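Local coordinates for protein nucleoporin nup120 (Schizosaccharomyces pombe, PDB 4GQ2) that serves as a structural component of the nuclear pore complex, whose nucleoporins can also dock transiently associated nuclear transport factors, at residues 547-552 and 687-692; 681-686 and 734-739. All coordinates share one frame; numbering follows the deposited sequence.

Contact 1 of 2, residues 547-552 and 687-692; sequences YLIESF and KKFQVS
One face of the Phe689 ring is taken by Ile549, whose CG1 stands 3.8 Å from the ring centroid and only 8° off the normal, a CH-pi contact over the middle of the ring. CB and CG2 of Ile549 lie above CE2 and CZ, while CD1 of Ile549 passes over CD1 of Phe689 and ends 3.6 Å from Ser692 CB. Having CG1 anti to the backbone N (chi1 -168°) sends this branch across the ring to the next helical turn. Phe803 also meets the Phe689 ring, with the planes inclined. The Tyr547 ring has Glu550 OE1 at its edge, in plane; the same oxygen accepts the Tyr547 backbone N-H at 3.1 Å on its anti side, the N3-to-N-cap half of a capping box that closes the start of helix 548-553. Arg544 forms a salt bridge with OE1, the stronger partner of Glu550; OE2 also makes a long one, 3.8 Å, to Lys688 NZ, whose chain bends at its last torsion. The axes pass at 9.4 Å and 60°, an oblique helix-helix packing that seats the short helix following strand 539-544, of the mixed sheet containing strand 3-11, against the long helix 672-703.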
# COMPACT_ATOMS: atom_id res chain seq x y z
N TYR A 547 -11.26 -15.51 12.02
CA TYR A 547 -11.79 -16.33 10.94
C TYR A 547 -11.01 -17.63 10.97
O TYR A 547 -9.91 -17.68 11.54
CB TYR A 547 -11.68 -15.63 9.58
CG TYR A 547 -12.32 -14.25 9.55
CD1 TYR A 547 -11.66 -13.14 10.09
CD2 TYR A 547 -13.58 -14.06 8.99
CE1 TYR A 547 -12.24 -11.88 10.07
CE2 TYR A 547 -14.17 -12.79 8.96
CZ TYR A 547 -13.49 -11.71 9.51
OH TYR A 547 -14.05 -10.45 9.50
N LEU A 548 -11.58 -18.68 10.38
CA LEU A 548 -10.93 -19.99 10.30
C LEU A 548 -9.47 -19.92 9.87
O LEU A 548 -8.60 -20.59 10.44
CB LEU A 548 -11.68 -20.92 9.35
CG LEU A 548 -12.72 -21.88 9.91
CD1 LEU A 548 -13.26 -22.74 8.79
CD2 LEU A 548 -12.13 -22.74 11.02
N ILE A 549 -9.22 -19.09 8.86
CA ILE A 549 -7.88 -18.94 8.30
C ILE A 549 -6.87 -18.53 9.38
O ILE A 549 -5.74 -19.02 9.40
CB ILE A 549 -7.89 -17.99 7.06
CG1 ILE A 549 -6.56 -18.07 6.30
CG2 ILE A 549 -8.24 -16.57 7.46
CD1 ILE A 549 -6.26 -19.44 5.74
N GLU A 550 -7.30 -17.66 10.29
CA GLU A 550 -6.46 -17.21 11.40
C GLU A 550 -6.09 -18.35 12.35
O GLU A 550 -4.91 -18.55 12.62
CB GLU A 550 -7.12 -16.04 12.15
CG GLU A 550 -7.49 -14.89 11.23
CD GLU A 550 -7.88 -13.63 11.97
OE1 GLU A 550 -9.09 -13.35 12.04
OE2 GLU A 550 -6.97 -12.93 12.47
N SER A 551 -7.10 -19.09 12.83
CA SER A 551 -6.88 -20.30 13.64
C SER A 551 -5.88 -21.28 13.00
O SER A 551 -5.02 -21.84 13.68
CB SER A 551 -8.20 -21.04 13.89
OG SER A 551 -9.23 -20.15 14.29
N PHE A 552 -5.99 -21.46 11.69
CA PHE A 552 -5.11 -22.38 10.96
C PHE A 552 -3.69 -21.85 10.72
O PHE A 552 -2.79 -22.61 10.40
CB PHE A 552 -5.74 -22.79 9.63
CG PHE A 552 -6.83 -23.81 9.78
CD1 PHE A 552 -8.15 -23.42 9.96
CD2 PHE A 552 -6.54 -25.17 9.75
CE1 PHE A 552 -9.16 -24.35 10.10
CE2 PHE A 552 -7.55 -26.11 9.89
CZ PHE A 552 -8.86 -25.70 10.06
N LYS A 687 -3.01 -12.02 4.09
CA LYS A 687 -1.68 -12.51 4.27
C LYS A 687 -1.66 -13.93 4.73
O LYS A 687 -0.86 -14.69 4.32
CB LYS A 687 -0.96 -11.67 5.29
CG LYS A 687 -0.18 -10.55 4.71
CD LYS A 687 0.12 -9.56 5.79
CE LYS A 687 1.30 -8.72 5.44
NZ LYS A 687 1.08 -7.33 5.86
N LYS A 688 -2.57 -14.28 5.60
CA LYS A 688 -2.73 -15.65 6.06
C LYS A 688 -3.28 -16.54 4.95
O LYS A 688 -2.81 -17.65 4.75
CB LYS A 688 -3.58 -15.70 7.34
CG LYS A 688 -3.03 -14.80 8.44
CD LYS A 688 -3.57 -15.16 9.81
CE LYS A 688 -2.86 -14.39 10.92
NZ LYS A 688 -3.43 -13.02 11.07
N PHE A 689 -4.23 -16.03 4.18
CA PHE A 689 -4.69 -16.75 2.99
C PHE A 689 -3.55 -17.08 2.01
O PHE A 689 -3.40 -18.23 1.60
CB PHE A 689 -5.85 -16.03 2.29
CG PHE A 689 -7.20 -16.48 2.76
CD1 PHE A 689 -7.62 -17.79 2.58
CD2 PHE A 689 -8.07 -15.59 3.39
CE1 PHE A 689 -8.86 -18.21 3.02
CE2 PHE A 689 -9.32 -16.01 3.83
CZ PHE A 689 -9.72 -17.32 3.64
N GLN A 690 -2.75 -16.07 1.65
CA GLN A 690 -1.62 -16.25 0.72
C GLN A 690 -0.62 -17.32 1.18
O GLN A 690 -0.25 -18.20 0.40
CB GLN A 690 -0.89 -14.91 0.50
CG GLN A 690 0.34 -15.03 -0.39
CD GLN A 690 1.07 -13.71 -0.58
OE1 GLN A 690 1.23 -13.23 -1.71
NE2 GLN A 690 1.48 -13.10 0.51
N VAL A 691 -0.18 -17.22 2.42
CA VAL A 691 0.71 -18.23 3.01
C VAL A 691 0.05 -19.62 3.00
O VAL A 691 0.70 -20.62 2.67
CB VAL A 691 1.15 -17.79 4.43
CG1 VAL A 691 1.76 -18.93 5.24
CG2 VAL A 691 2.10 -16.59 4.34
N SER A 692 -1.25 -19.68 3.31
CA SER A 692 -1.99 -20.93 3.31
C SER A 692 -2.04 -21.56 1.91
O SER A 692 -1.68 -22.72 1.73
CB SER A 692 -3.40 -20.72 3.87
OG SER A 692 -4.27 -21.78 3.52

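Contact 2 of 2, residues 681-686 and 734-739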
# COMPACT_ATOMS: atom_id res chain seq x y z
N VAL A 681 -8.11 -5.09 8.36
CA VAL A 681 -8.50 -6.48 8.62
C VAL A 681 -8.27 -7.36 7.37
O VAL A 681 -7.71 -8.45 7.49
CB VAL A 681 -9.95 -6.59 9.12
CG1 VAL A 681 -10.40 -8.05 9.16
CG2 VAL A 681 -10.10 -5.95 10.49
N LEU A 682 -8.69 -6.87 6.20
CA LEU A 682 -8.44 -7.58 4.93
C LEU A 682 -6.95 -7.88 4.72
O LEU A 682 -6.58 -9.03 4.44
CB LEU A 682 -9.01 -6.82 3.73
CG LEU A 682 -10.53 -6.86 3.60
CD1 LEU A 682 -11.00 -6.01 2.42
CD2 LEU A 682 -11.05 -8.29 3.50
N ASP A 683 -6.11 -6.86 4.85
CA ASP A 683 -4.67 -7.02 4.68
C ASP A 683 -4.17 -8.16 5.56
O ASP A 683 -3.42 -9.03 5.13
CB ASP A 683 -3.96 -5.70 5.03
CG ASP A 683 -2.45 -5.82 4.95
OD1 ASP A 683 -1.90 -5.72 3.84
OD2 ASP A 683 -1.81 -5.99 6.01
N SER A 684 -4.63 -8.14 6.81
CA SER A 684 -4.23 -9.13 7.80
C SER A 684 -4.76 -10.54 7.47
O SER A 684 -4.05 -11.52 7.61
CB SER A 684 -4.68 -8.67 9.19
OG SER A 684 -4.46 -9.67 10.15
N ILE A 685 -6.01 -10.63 7.01
CA ILE A 685 -6.59 -11.90 6.59
C ILE A 685 -5.93 -12.43 5.31
O ILE A 685 -5.57 -13.61 5.23
CB ILE A 685 -8.13 -11.82 6.41
CG1 ILE A 685 -8.82 -11.37 7.70
CG2 ILE A 685 -8.70 -13.15 5.94
CD1 ILE A 685 -8.30 -12.04 8.95
N LEU A 686 -5.76 -11.55 4.33
CA LEU A 686 -5.17 -11.92 3.03
C LEU A 686 -3.75 -12.45 3.11
O LEU A 686 -3.38 -13.29 2.29
CB LEU A 686 -5.26 -10.76 2.04
CG LEU A 686 -6.66 -10.33 1.59
CD1 LEU A 686 -6.58 -9.03 0.83
CD2 LEU A 686 -7.35 -11.38 0.73
N PHE A 734 -2.93 -10.10 -5.72
CA PHE A 734 -3.39 -8.85 -6.32
C PHE A 734 -3.86 -7.85 -5.25
O PHE A 734 -3.35 -6.72 -5.17
CB PHE A 734 -4.48 -9.15 -7.35
CG PHE A 734 -5.28 -7.96 -7.77
CD1 PHE A 734 -4.74 -7.00 -8.61
CD2 PHE A 734 -6.61 -7.82 -7.35
CE1 PHE A 734 -5.50 -5.91 -9.02
CE2 PHE A 734 -7.37 -6.73 -7.74
CZ PHE A 734 -6.81 -5.77 -8.57
N LEU A 735 -4.79 -8.26 -4.41
CA LEU A 735 -5.29 -7.39 -3.34
C LEU A 735 -4.22 -6.98 -2.31
O LEU A 735 -4.26 -5.86 -1.80
CB LEU A 735 -6.51 -7.99 -2.65
CG LEU A 735 -7.75 -8.07 -3.55
CD1 LEU A 735 -8.81 -8.95 -2.92
CD2 LEU A 735 -8.32 -6.69 -3.85
N LEU A 736 -3.28 -7.87 -2.02
CA LEU A 736 -2.17 -7.53 -1.13
C LEU A 736 -1.31 -6.40 -1.72
O LEU A 736 -0.80 -5.54 -0.99
CB LEU A 736 -1.32 -8.77 -0.77
CG LEU A 736 -1.99 -9.71 0.25
CD1 LEU A 736 -1.22 -11.00 0.45
CD2 LEU A 736 -2.17 -9.00 1.59
N GLU A 737 -1.18 -6.38 -3.04
CA GLU A 737 -0.51 -5.30 -3.73
C GLU A 737 -1.33 -4.01 -3.64
O GLU A 737 -0.79 -2.91 -3.74
CB GLU A 737 -0.20 -5.68 -5.18
CG GLU A 737 1.15 -5.16 -5.68
CD GLU A 737 1.38 -5.37 -7.17
OE1 GLU A 737 1.59 -4.35 -7.89
OE2 GLU A 737 1.36 -6.53 -7.63
N ASN A 738 -2.64 -4.13 -3.43
CA ASN A 738 -3.50 -2.96 -3.30
C ASN A 738 -3.37 -2.30 -1.91
O ASN A 738 -3.74 -1.13 -1.72
CB ASN A 738 -4.95 -3.32 -3.60
CG ASN A 738 -5.26 -3.37 -5.09
OD1 ASN A 738 -5.95 -2.49 -5.61
ND2 ASN A 738 -4.76 -4.40 -5.78
N SER A 739 -2.85 -3.06 -0.96
CA SER A 739 -2.82 -2.64 0.44
C SER A 739 -1.89 -1.46 0.68
O SER A 739 -2.23 -0.56 1.45
CB SER A 739 -2.43 -3.81 1.34
OG SER A 739 -2.65 -3.45 2.69
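Leu686 reaches across to two consecutive leucines of the facing helix. Its CB packs against Leu736 CD2 at 3.6 Å and lies a little farther from Leu736 CG. CG, anti to the carbonyl carbon, leads to CD1, which ends 3.6 Å from Leu735 CB; beyond the two segments, Ile802 of helix 790-803 touches both Leu686 and Leu735. Leu736 answers with both methyls: CD1 rests against the Leu686 carbonyl, and CD2, besides touching Leu686 CB, lies 3.8 Å from Asp683 O.

One turn before Leu686, the contact becomes polar. Asp683 has its carboxylate anti to the backbone N (chi1 176°), and this carries OD1 over to Ser739, whose OG donates a hydrogen bond of 2.7 Å. The hydroxyl comes from above the carboxylate plane, 51° out of it. The other oxygen, OD2, forms a salt bridge with Lys687 one turn on, so each carboxylate oxygen has a partner and the group is held from two directions. With an alanine here the Ser739 hydroxyl would be likely to lose its acceptor, and Lys687 its carboxylate partner, so that this one polar link between the helices is gone.

Within 734-739, Asn738 folds back on its own helix: ND2 donates to Phe734 O at 2.8 Å and lies over the centre of the Phe734 ring, 3.6 Å above its plane.

The helix axes approach to 9.8 Å and run at 138°, broadly antiparallel. This is interhelical packing of the alpha-helical region of Nup120, in which helix 672-703 and the C-terminal part of helix 719-739 meet through a leucine cluster with an Asp-Ser hydrogen bond beside it.

In the fold
The two contacts lie about 12 Å apart between centres and share helix 672-703, which gives consecutive turns to each: 681-686 to contact 2 and 687-692 to contact 1. Along the chain the segments alternate, 547-552 coming first, then 681-686, 687-692 and finally 734-739. The contacts also touch directly, with Ile685 packing on Tyr547, Ile549 and Glu550, and Gln690 on Leu736. Helix 672-703 thus joins helix 548-553 to helix 719-739 farther along the chain. Through it, a short helix following strand 539-544 and a later helix pack into one body, consistent with a scaffold role in the nuclear pore.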